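Local coordinates for protein glutathione S-transferase (Pseudomonas protegens, PDB 4IKH) that binds two molecules of glutathione and probably transfers glutathione to electrophilic substrates, as other members of the glutathione S-transferase superfamily do, at residues Q119-M122 and F123-G127; E147-R150 and P151-R154; I186-F189 and P190-N194. All blocks are in the same frame, centred on the assembly; numbering follows the deposited sequence.

Contact 1: Q119-M122 and F123-G127; sequences QWLM and FQMGG. With GSH (glutathione), chain B.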
loop_
_atom_site.group_PDB
_atom_site.type_symbol
_atom_site.label_atom_id
_atom_site.label_comp_id
_atom_site.label_asym_id
_atom_site.label_seq_id
_atom_site.Cartn_x
_atom_site.Cartn_y
_atom_site.Cartn_z
ATOM N N GLN A 119 -4.261 6.921 5.757
ATOM C CA GLN A 119 -2.976 6.641 6.415
ATOM C C GLN A 119 -2.926 5.242 7.036
ATOM O O GLN A 119 -1.923 4.521 6.905
ATOM C CB GLN A 119 -2.728 7.701 7.500
ATOM C CG GLN A 119 -1.771 7.286 8.613
ATOM C CD GLN A 119 -1.740 8.300 9.754
ATOM O OE1 GLN A 119 -0.948 9.241 9.739
ATOM N NE2 GLN A 119 -2.596 8.095 10.763
ATOM N N TRP A 120 -4.000 4.858 7.723
ATOM C CA TRP A 120 -4.062 3.522 8.318
ATOM C C TRP A 120 -4.288 2.465 7.241
ATOM O O TRP A 120 -3.819 1.335 7.370
ATOM C CB TRP A 120 -5.119 3.456 9.444
ATOM C CG TRP A 120 -4.598 4.132 10.681
ATOM C CD1 TRP A 120 -4.958 5.350 11.170
ATOM C CD2 TRP A 120 -3.540 3.657 11.520
ATOM N NE1 TRP A 120 -4.214 5.645 12.292
ATOM C CE2 TRP A 120 -3.328 4.625 12.516
ATOM C CE3 TRP A 120 -2.755 2.501 11.526
ATOM C CZ2 TRP A 120 -2.365 4.472 13.512
ATOM C CZ3 TRP A 120 -1.802 2.347 12.519
ATOM C CH2 TRP A 120 -1.614 3.327 13.496
ATOM N N LEU A 121 -5.005 2.831 6.178
ATOM C CA LEU A 121 -5.162 1.921 5.042
ATOM C C LEU A 121 -3.811 1.649 4.382
ATOM O O LEU A 121 -3.507 0.510 4.015
ATOM C CB LEU A 121 -6.161 2.475 4.020
ATOM C CG LEU A 121 -6.215 1.768 2.655
ATOM C CD1 LEU A 121 -6.785 0.363 2.742
ATOM C CD2 LEU A 121 -7.000 2.602 1.636
HETATM N N MSE A 122 -2.986 2.687 4.248
HETATM C CA MSE A 122 -1.640 2.505 3.690
HETATM C C MSE A 122 -0.771 1.651 4.609
HETATM O O MSE A 122 -0.003 0.816 4.141
HETATM C CB MSE A 122 -0.970 3.851 3.441
HETATM C CG MSE A 122 -1.632 4.647 2.363
HETATM SE SE MSE A 122 -1.598 3.673 0.661
HETATM C CE MSE A 122 -2.284 5.153 -0.391
ATOM N N PHE A 123 -0.892 1.866 5.916
ATOM C CA PHE A 123 -0.223 1.026 6.911
ATOM C C PHE A 123 -0.520 -0.452 6.678
ATOM O O PHE A 123 0.372 -1.295 6.791
ATOM C CB PHE A 123 -0.654 1.457 8.318
ATOM C CG PHE A 123 -0.175 0.549 9.422
ATOM C CD1 PHE A 123 1.122 0.648 9.907
ATOM C CD2 PHE A 123 -1.040 -0.370 10.007
ATOM C CE1 PHE A 123 1.560 -0.167 10.953
ATOM C CE2 PHE A 123 -0.615 -1.197 11.049
ATOM C CZ PHE A 123 0.691 -1.102 11.515
ATOM N N GLN A 124 -1.771 -0.768 6.355
ATOM C CA GLN A 124 -2.146 -2.145 6.045
ATOM C C GLN A 124 -1.561 -2.570 4.678
ATOM O O GLN A 124 -0.957 -3.633 4.556
ATOM C CB GLN A 124 -3.667 -2.263 5.993
ATOM C CG GLN A 124 -4.165 -3.702 5.828
ATOM C CD GLN A 124 -4.067 -4.219 4.393
ATOM O OE1 GLN A 124 -4.497 -3.558 3.443
ATOM N NE2 GLN A 124 -3.495 -5.411 4.233
HETATM N N MSE A 125 -1.781 -1.744 3.658
HETATM C CA MSE A 125 -1.331 -2.041 2.292
HETATM C C MSE A 125 0.162 -2.298 2.176
HETATM O O MSE A 125 0.585 -3.213 1.458
HETATM C CB MSE A 125 -1.744 -0.907 1.349
HETATM C CG MSE A 125 -3.264 -0.884 1.061
HETATM SE SE MSE A 125 -3.842 -2.565 0.194
HETATM C CE MSE A 125 -2.846 -2.292 -1.544
ATOM N N GLY A 126 0.966 -1.481 2.853
ATOM C CA GLY A 126 2.413 -1.573 2.726
ATOM C C GLY A 126 3.093 -2.316 3.851
ATOM O O GLY A 126 4.288 -2.580 3.790
ATOM N N GLY A 127 2.346 -2.670 4.888
ATOM C CA GLY A 127 2.977 -3.302 6.033
ATOM C C GLY A 127 2.320 -4.605 6.402
ATOM O O GLY A 127 2.914 -5.669 6.237
HETATM N N1 GSH B . -1.641 -5.503 -3.120
HETATM C CA1 GSH B . -2.576 -6.417 -3.676
HETATM C C1 GSH B . -3.970 -6.081 -3.231
HETATM O O11 GSH B . -4.156 -5.566 -2.092
HETATM O O12 GSH B . -4.975 -6.311 -3.982
HETATM C CB1 GSH B . -2.251 -7.801 -3.223
HETATM C CG1 GSH B . -3.229 -8.764 -3.898
HETATM C CD1 GSH B . -2.822 -10.198 -3.658
HETATM O OE1 GSH B . -1.790 -10.459 -3.077
HETATM N N2 GSH B . -3.687 -11.279 -4.119
HETATM C CA2 GSH B . -3.307 -12.637 -3.897
HETATM C C2 GSH B . -3.239 -13.271 -5.274
HETATM O O2 GSH B . -4.068 -12.936 -6.126
HETATM C CB2 GSH B . -4.338 -13.353 -3.078
HETATM S SG2 GSH B . -4.579 -12.595 -1.482
HETATM N N3 GSH B . -2.229 -14.254 -5.617
HETATM C CA3 GSH B . -2.223 -14.834 -6.944
HETATM C C3 GSH B . -0.821 -14.936 -7.441
HETATM O O31 GSH B . 0.084 -14.221 -6.932
HETATM O O32 GSH B . -0.553 -15.739 -8.372
#
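Met-125, a selenomethionine in this crystal, starts one helical turn after Leu-121 and ends at glutathione. Its CB sits 3.5 Å from Leu-121 O, the carbonyl that also accepts the backbone bond from Met-125 N at 2.9 Å. Met-125 CG stays against that oxygen and lies 4.1 Å from Leu-121 CD1, the two side chains running side by side. With CG anti to the carbonyl carbon (chi1 -72°) and further bends at chi2 and chi3, the chain folds away from Leu-121. SE and CE then face the glutamyl end of the ligand, where Met-125 CE comes 3.6 Å from carboxylate atom O11 of glutathione, a methyl-to-carboxylate van der Waals contact without a hydrogen bond. Nearby on the same helix, Trp-120 and Phe-123, three residues apart, form a T-shaped pair: the CE3-CZ3 edge of the indole stands over one face of the phenyl ring, planes at 74° and centroids 5.1 Å apart. Both segments belong to helix 111-140. Leu-121 packs on helix 92-103 and helix 183-196, Met-125 reaches Ser-92 at the start of helix 92-103, Phe-123 leans on helix 150-170, and Trp-120 meets Phe-90 of the second subunit edge-to-face.

Contact 2: E147-R150 and P151-R154; sequences EDKR and PLER. With GSH (glutathione), chain D.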
loop_
_atom_site.group_PDB
_atom_site.type_symbol
_atom_site.label_atom_id
_atom_site.label_comp_id
_atom_site.label_asym_id
_atom_site.label_seq_id
_atom_site.Cartn_x
_atom_site.Cartn_y
_atom_site.Cartn_z
ATOM N N GLU A 147 15.619 -24.915 6.021
ATOM C CA GLU A 147 16.248 -25.262 7.294
ATOM C C GLU A 147 16.670 -24.027 8.086
ATOM O O GLU A 147 16.427 -23.943 9.291
ATOM C CB GLU A 147 17.452 -26.180 7.059
ATOM C CG GLU A 147 17.125 -27.441 6.277
ATOM C CD GLU A 147 16.293 -28.425 7.075
ATOM O OE1 GLU A 147 16.237 -28.295 8.317
ATOM O OE2 GLU A 147 15.696 -29.334 6.460
ATOM N N ASP A 148 17.311 -23.078 7.409
ATOM C CA ASP A 148 17.662 -21.808 8.030
ATOM C C ASP A 148 16.370 -21.075 8.375
ATOM O O ASP A 148 15.624 -20.654 7.492
ATOM C CB ASP A 148 18.513 -20.965 7.088
ATOM C CG ASP A 148 19.097 -19.733 7.764
ATOM O OD1 ASP A 148 18.744 -19.452 8.928
ATOM O OD2 ASP A 148 19.910 -19.035 7.119
ATOM N N LYS A 149 16.107 -20.936 9.667
ATOM C CA LYS A 149 14.837 -20.394 10.130
ATOM C C LYS A 149 14.887 -18.886 10.380
ATOM O O LYS A 149 13.889 -18.287 10.792
ATOM C CB LYS A 149 14.374 -21.145 11.383
ATOM C CG LYS A 149 13.959 -22.589 11.097
ATOM C CD LYS A 149 12.466 -22.683 10.800
ATOM C CE LYS A 149 12.170 -23.690 9.695
ATOM N NZ LYS A 149 12.944 -24.946 9.851
ATOM N N ARG A 150 16.040 -18.273 10.120
ATOM C CA ARG A 150 16.169 -16.819 10.252
ATOM C C ARG A 150 15.186 -15.991 9.389
ATOM O O ARG A 150 14.726 -14.935 9.840
ATOM C CB ARG A 150 17.617 -16.368 10.019
ATOM C CG ARG A 150 18.609 -16.893 11.059
ATOM C CD ARG A 150 20.048 -16.525 10.698
ATOM N NE ARG A 150 20.554 -17.303 9.565
ATOM C CZ ARG A 150 21.788 -17.195 9.080
ATOM N NH1 ARG A 150 22.641 -16.335 9.623
ATOM N NH2 ARG A 150 22.171 -17.940 8.050
ATOM N N PRO A 151 14.869 -16.450 8.153
ATOM C CA PRO A 151 13.830 -15.722 7.409
ATOM C C PRO A 151 12.476 -15.722 8.133
ATOM O O PRO A 151 11.927 -14.643 8.355
ATOM C CB PRO A 151 13.737 -16.493 6.087
ATOM C CG PRO A 151 15.112 -17.043 5.893
ATOM C CD PRO A 151 15.573 -17.418 7.287
ATOM N N LEU A 152 11.960 -16.900 8.486
ATOM C CA LEU A 152 10.735 -17.007 9.287
ATOM C C LEU A 152 10.746 -16.061 10.496
ATOM O O LEU A 152 9.798 -15.306 10.708
ATOM C CB LEU A 152 10.504 -18.454 9.749
ATOM C CG LEU A 152 9.290 -18.689 10.662
ATOM C CD1 LEU A 152 7.981 -18.397 9.938
ATOM C CD2 LEU A 152 9.284 -20.104 11.243
ATOM N N GLU A 153 11.831 -16.087 11.267
ATOM C CA GLU A 153 11.980 -15.230 12.443
ATOM C C GLU A 153 11.949 -13.738 12.119
ATOM O O GLU A 153 11.436 -12.941 12.906
ATOM C CB GLU A 153 13.281 -15.569 13.178
ATOM C CG GLU A 153 13.155 -16.764 14.120
ATOM C CD GLU A 153 14.498 -17.325 14.552
ATOM O OE1 GLU A 153 15.538 -16.684 14.277
ATOM O OE2 GLU A 153 14.511 -18.417 15.163
ATOM N N ARG A 154 12.524 -13.365 10.978
ATOM C CA ARG A 154 12.528 -11.973 10.530
ATOM C C ARG A 154 11.103 -11.465 10.327
ATOM O O ARG A 154 10.755 -10.353 10.752
ATOM C CB ARG A 154 13.314 -11.848 9.213
ATOM C CG ARG A 154 13.054 -10.559 8.441
ATOM C CD ARG A 154 14.045 -10.380 7.282
ATOM N NE ARG A 154 13.658 -9.292 6.382
ATOM C CZ ARG A 154 13.891 -8.002 6.619
ATOM N NH1 ARG A 154 14.510 -7.625 7.734
ATOM N NH2 ARG A 154 13.508 -7.082 5.740
HETATM N N1 GSH D . 15.296 -2.399 9.449
HETATM C CA1 GSH D . 14.024 -2.750 8.938
HETATM C C1 GSH D . 14.128 -3.960 8.063
HETATM O O11 GSH D . 15.127 -4.735 8.158
HETATM O O12 GSH D . 13.211 -4.216 7.222
HETATM C CB1 GSH D . 13.498 -1.603 8.143
HETATM C CG1 GSH D . 14.446 -1.235 6.994
HETATM C CD1 GSH D . 13.601 -0.427 6.033
HETATM O OE1 GSH D . 12.746 0.300 6.497
HETATM N N2 GSH D . 13.774 -0.531 4.579
HETATM C CA2 GSH D . 12.933 0.244 3.709
HETATM C C2 GSH D . 11.819 -0.639 3.159
HETATM O O2 GSH D . 12.053 -1.826 2.871
HETATM C CB2 GSH D . 13.732 0.796 2.573
HETATM S SG2 GSH D . 14.948 1.947 3.149
HETATM N N3 GSH D . 10.463 -0.140 2.952
HETATM C CA3 GSH D . 9.452 -1.054 2.415
HETATM C C3 GSH D . 8.302 -0.331 1.776
HETATM O O31 GSH D . 8.416 0.847 1.362
HETATM O O32 GSH D . 7.196 -0.901 1.640
HETATM O O HOH W 1 12.502 -19.918 7.555
#
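Asp-148 and Pro-151 meet at about a right angle where the chain turns into helix 150-170: Asp-148 OD1 is 4.1 Å from Pro-151 CD, and the proline ring also rests on the carbonyl of Asp-148. The aspartate is locked by Arg-150, its carboxylate lying at the edge of the guanidinium near that group's plane: Arg-150 NE gives a 2.9 Å bond to the syn lone pair of Asp-148 OD1, and Arg-150 NH2 a 2.7 Å salt bridge to Asp-148 OD2, syn but 33° out of the carboxylate plane. Arg-150 N also reaches Asp-148 OD1, at 3.2 Å, but from above the carboxylate plane, so that oxygen is gripped by two donors in different directions. Lys-149 and Leu-152 run alongside each other, CD against CD2. A water spans from the carbonyl of Asp-148 to Leu-152 N.

Arg-154 points elsewhere. Extended from CG to NE, with CG anti to N (chi1 163°), it carries its guanidinium to a glutathione held by Asn-32 of the second subunit. Arg-154 NH1 meets O11 of the glutathione glutamyl carboxylate at 3.0 Å and almost straight (176°), while Arg-154 NH2 takes O12 at 3.2 Å. Phe-137 of the second subunit makes a cation-pi contact with this arginine. Asp-148, accepting from Arg-150 N, makes a side-chain capping bond where helix 150-170 begins, and Arg-154 completes a glutathione site shared across the dimer.

Contact 3: I186-F189 and P190-N194; sequences IATF and PWIRN. With GSH (glutathione), chain C.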
loop_
_atom_site.group_PDB
_atom_site.type_symbol
_atom_site.label_atom_id
_atom_site.label_comp_id
_atom_site.label_asym_id
_atom_site.label_seq_id
_atom_site.Cartn_x
_atom_site.Cartn_y
_atom_site.Cartn_z
ATOM N N ILE A 186 -11.846 -2.674 7.540
ATOM C CA ILE A 186 -12.176 -3.654 6.514
ATOM C C ILE A 186 -10.917 -4.185 5.825
ATOM O O ILE A 186 -10.855 -5.352 5.440
ATOM C CB ILE A 186 -13.146 -3.040 5.486
ATOM C CG1 ILE A 186 -14.466 -2.691 6.174
ATOM C CG2 ILE A 186 -13.388 -3.979 4.318
ATOM C CD1 ILE A 186 -15.496 -2.072 5.249
ATOM N N ALA A 187 -9.904 -3.331 5.691
ATOM C CA ALA A 187 -8.640 -3.742 5.078
ATOM C C ALA A 187 -7.742 -4.514 6.048
ATOM O O ALA A 187 -6.991 -5.411 5.647
ATOM C CB ALA A 187 -7.905 -2.527 4.529
ATOM N N THR A 188 -7.819 -4.172 7.330
ATOM C CA THR A 188 -6.864 -4.699 8.302
ATOM C C THR A 188 -7.259 -6.053 8.899
ATOM O O THR A 188 -6.467 -6.995 8.875
ATOM C CB THR A 188 -6.586 -3.656 9.413
ATOM O OG1 THR A 188 -6.136 -2.432 8.811
ATOM C CG2 THR A 188 -5.524 -4.159 10.381
ATOM N N PHE A 189 -8.470 -6.161 9.441
ATOM C CA PHE A 189 -8.840 -7.377 10.174
ATOM C C PHE A 189 -8.950 -8.719 9.407
ATOM O O PHE A 189 -8.704 -9.767 9.996
ATOM C CB PHE A 189 -10.015 -7.100 11.129
ATOM C CG PHE A 189 -9.668 -6.070 12.155
ATOM C CD1 PHE A 189 -8.900 -6.423 13.254
ATOM C CD2 PHE A 189 -10.012 -4.737 11.977
ATOM C CE1 PHE A 189 -8.517 -5.478 14.176
ATOM C CE2 PHE A 189 -9.630 -3.789 12.888
ATOM C CZ PHE A 189 -8.881 -4.162 13.993
ATOM N N PRO A 190 -9.285 -8.698 8.100
ATOM C CA PRO A 190 -9.226 -9.980 7.383
ATOM C C PRO A 190 -7.820 -10.573 7.376
ATOM O O PRO A 190 -7.675 -11.801 7.322
ATOM C CB PRO A 190 -9.610 -9.587 5.956
ATOM C CG PRO A 190 -10.518 -8.432 6.138
ATOM C CD PRO A 190 -9.911 -7.651 7.274
ATOM N N TRP A 191 -6.799 -9.719 7.428
ATOM C CA TRP A 191 -5.417 -10.201 7.472
ATOM C C TRP A 191 -5.020 -10.741 8.847
ATOM O O TRP A 191 -4.309 -11.741 8.946
ATOM C CB TRP A 191 -4.445 -9.107 7.041
ATOM C CG TRP A 191 -4.067 -9.207 5.579
ATOM C CD1 TRP A 191 -4.482 -8.395 4.559
ATOM C CD2 TRP A 191 -3.215 -10.193 4.986
ATOM N NE1 TRP A 191 -3.928 -8.813 3.367
ATOM C CE2 TRP A 191 -3.146 -9.913 3.604
ATOM C CE3 TRP A 191 -2.500 -11.286 5.490
ATOM C CZ2 TRP A 191 -2.392 -10.686 2.721
ATOM C CZ3 TRP A 191 -1.751 -12.050 4.616
ATOM C CH2 TRP A 191 -1.699 -11.744 3.244
ATOM N N ILE A 192 -5.465 -10.071 9.910
ATOM C CA ILE A 192 -5.189 -10.552 11.259
ATOM C C ILE A 192 -5.877 -11.891 11.451
ATOM O O ILE A 192 -5.276 -12.838 11.967
ATOM C CB ILE A 192 -5.610 -9.529 12.316
ATOM C CG1 ILE A 192 -4.823 -8.232 12.087
ATOM C CG2 ILE A 192 -5.333 -10.060 13.717
ATOM C CD1 ILE A 192 -5.449 -7.038 12.730
ATOM N N ARG A 193 -7.118 -11.985 10.984
ATOM C CA ARG A 193 -7.844 -13.255 10.980
ATOM C C ARG A 193 -7.078 -14.356 10.245
ATOM O O ARG A 193 -6.977 -15.485 10.709
ATOM C CB ARG A 193 -9.209 -13.062 10.315
ATOM C CG ARG A 193 -10.008 -14.344 10.132
ATOM C CD ARG A 193 -11.378 -14.039 9.549
ATOM N NE ARG A 193 -12.179 -15.246 9.365
ATOM C CZ ARG A 193 -12.171 -15.984 8.260
ATOM N NH1 ARG A 193 -11.400 -15.648 7.238
ATOM N NH2 ARG A 193 -12.934 -17.060 8.176
ATOM N N ASN A 194 -6.525 -14.023 9.088
ATOM C CA ASN A 194 -5.875 -15.035 8.281
ATOM C C ASN A 194 -4.556 -15.481 8.919
ATOM O O ASN A 194 -4.214 -16.659 8.886
ATOM C CB ASN A 194 -5.661 -14.503 6.860
ATOM C CG ASN A 194 -5.019 -15.526 5.937
ATOM O OD1 ASN A 194 -5.676 -16.453 5.457
ATOM N ND2 ASN A 194 -3.733 -15.348 5.671
HETATM N N1 GSH C . 2.558 -17.309 -4.783
HETATM C CA1 GSH C . 2.940 -15.975 -4.504
HETATM C C1 GSH C . 3.895 -15.934 -3.352
HETATM O O11 GSH C . 4.540 -16.973 -3.018
HETATM O O12 GSH C . 4.065 -14.854 -2.708
HETATM C CB1 GSH C . 1.717 -15.192 -4.167
HETATM C CG1 GSH C . 0.981 -15.792 -2.962
HETATM C CD1 GSH C . 0.087 -14.681 -2.456
HETATM O OE1 GSH C . -0.402 -13.925 -3.271
HETATM N N2 GSH C . -0.168 -14.488 -1.023
HETATM C CA2 GSH C . -1.009 -13.406 -0.593
HETATM C C2 GSH C . -0.142 -12.250 -0.108
HETATM O O2 GSH C . 0.908 -12.480 0.516
HETATM C CB2 GSH C . -1.903 -13.854 0.519
HETATM S SG2 GSH C . -3.034 -15.098 -0.035
HETATM N N3 GSH C . -0.502 -10.855 -0.349
HETATM C CA3 GSH C . 0.384 -9.805 0.155
HETATM C C3 GSH C . -0.315 -8.484 0.311
HETATM O O31 GSH C . -1.561 -8.413 0.429
HETATM O O32 GSH C . 0.343 -7.420 0.330
#
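Pro-190 pushes its ring into the preceding turn of helix 183-196 as a knob among Ile-186, Ala-187, Thr-188 and Phe-189, and its CG comes 3.2 Å from Ile-186 O. This is where the helix kinks. Pro-190 has no N-H to give to that carbonyl, and Trp-191 N does not bond to Ala-187 O, four residues back, but makes a weak bond to Thr-188 O instead. Ile-192 N also bonds weakly to Thr-188 O, and regular spacing returns with Arg-193 N to Phe-189 O at 2.9 Å.

The apolar contacts centre on Ile-192. Ile-192 CD1 touches both Phe-189 CD1 (3.5 Å) and Thr-188 CG2 (3.7 Å), all three side chains running in the same general direction. Thr-188 CG2 can take part because OG1 is turned back beside the backbone N (chi1 -56°), where it bonds to the carbonyl of Ala-184.

Contacts to glutathione fall to Trp-191. Its six-membered ring borders the glycyl and cysteinyl parts of the ligand, Trp-191 CZ2 at 3.3 Å from O31 and Trp-191 CH2 at 3.5 Å from CB2 of glutathione, whose C2 lies in plane at the ring edge. On the same side of the indole, Trp-191 NE1 bonds to Asn-32 OD1, while Asn-32 ND2 bonds to this glutathione, making the tryptophan a support for a ligand-binding residue as well as a wall. Cut back to an alanine, the position would probably leave Asn-32 OD1 without its indole donor and the amide less firmly fixed, with no ring beside the glycyl and cysteinyl parts of the ligand. The arrangement is that of the buried central helix of the all-helical GST C-terminal domain, kinked at a proline and lining the second glutathione site.

Overall arrangement
Contacts 1 and 3 are core, contact 2 is surface. Helices 111-140 and 183-196 lie against each other, so contacts 1 and 3 touch directly: Leu-121 packs on Ala-187, and Gln-124 spans from Ala-187 to Trp-191. Their chemistry is mainly apolar and aromatic, and each borders glutathione with a bulky side chain. Contact 2, with its centre about 25 Å from that of contact 1, depends on charge instead, with a carboxylate-guanidinium pair at a helix start and an arginine binding a ligand carboxylate. Contacts 1 and 2 both meet the second subunit, whereas contact 3 touches no other protein chain of the assembly.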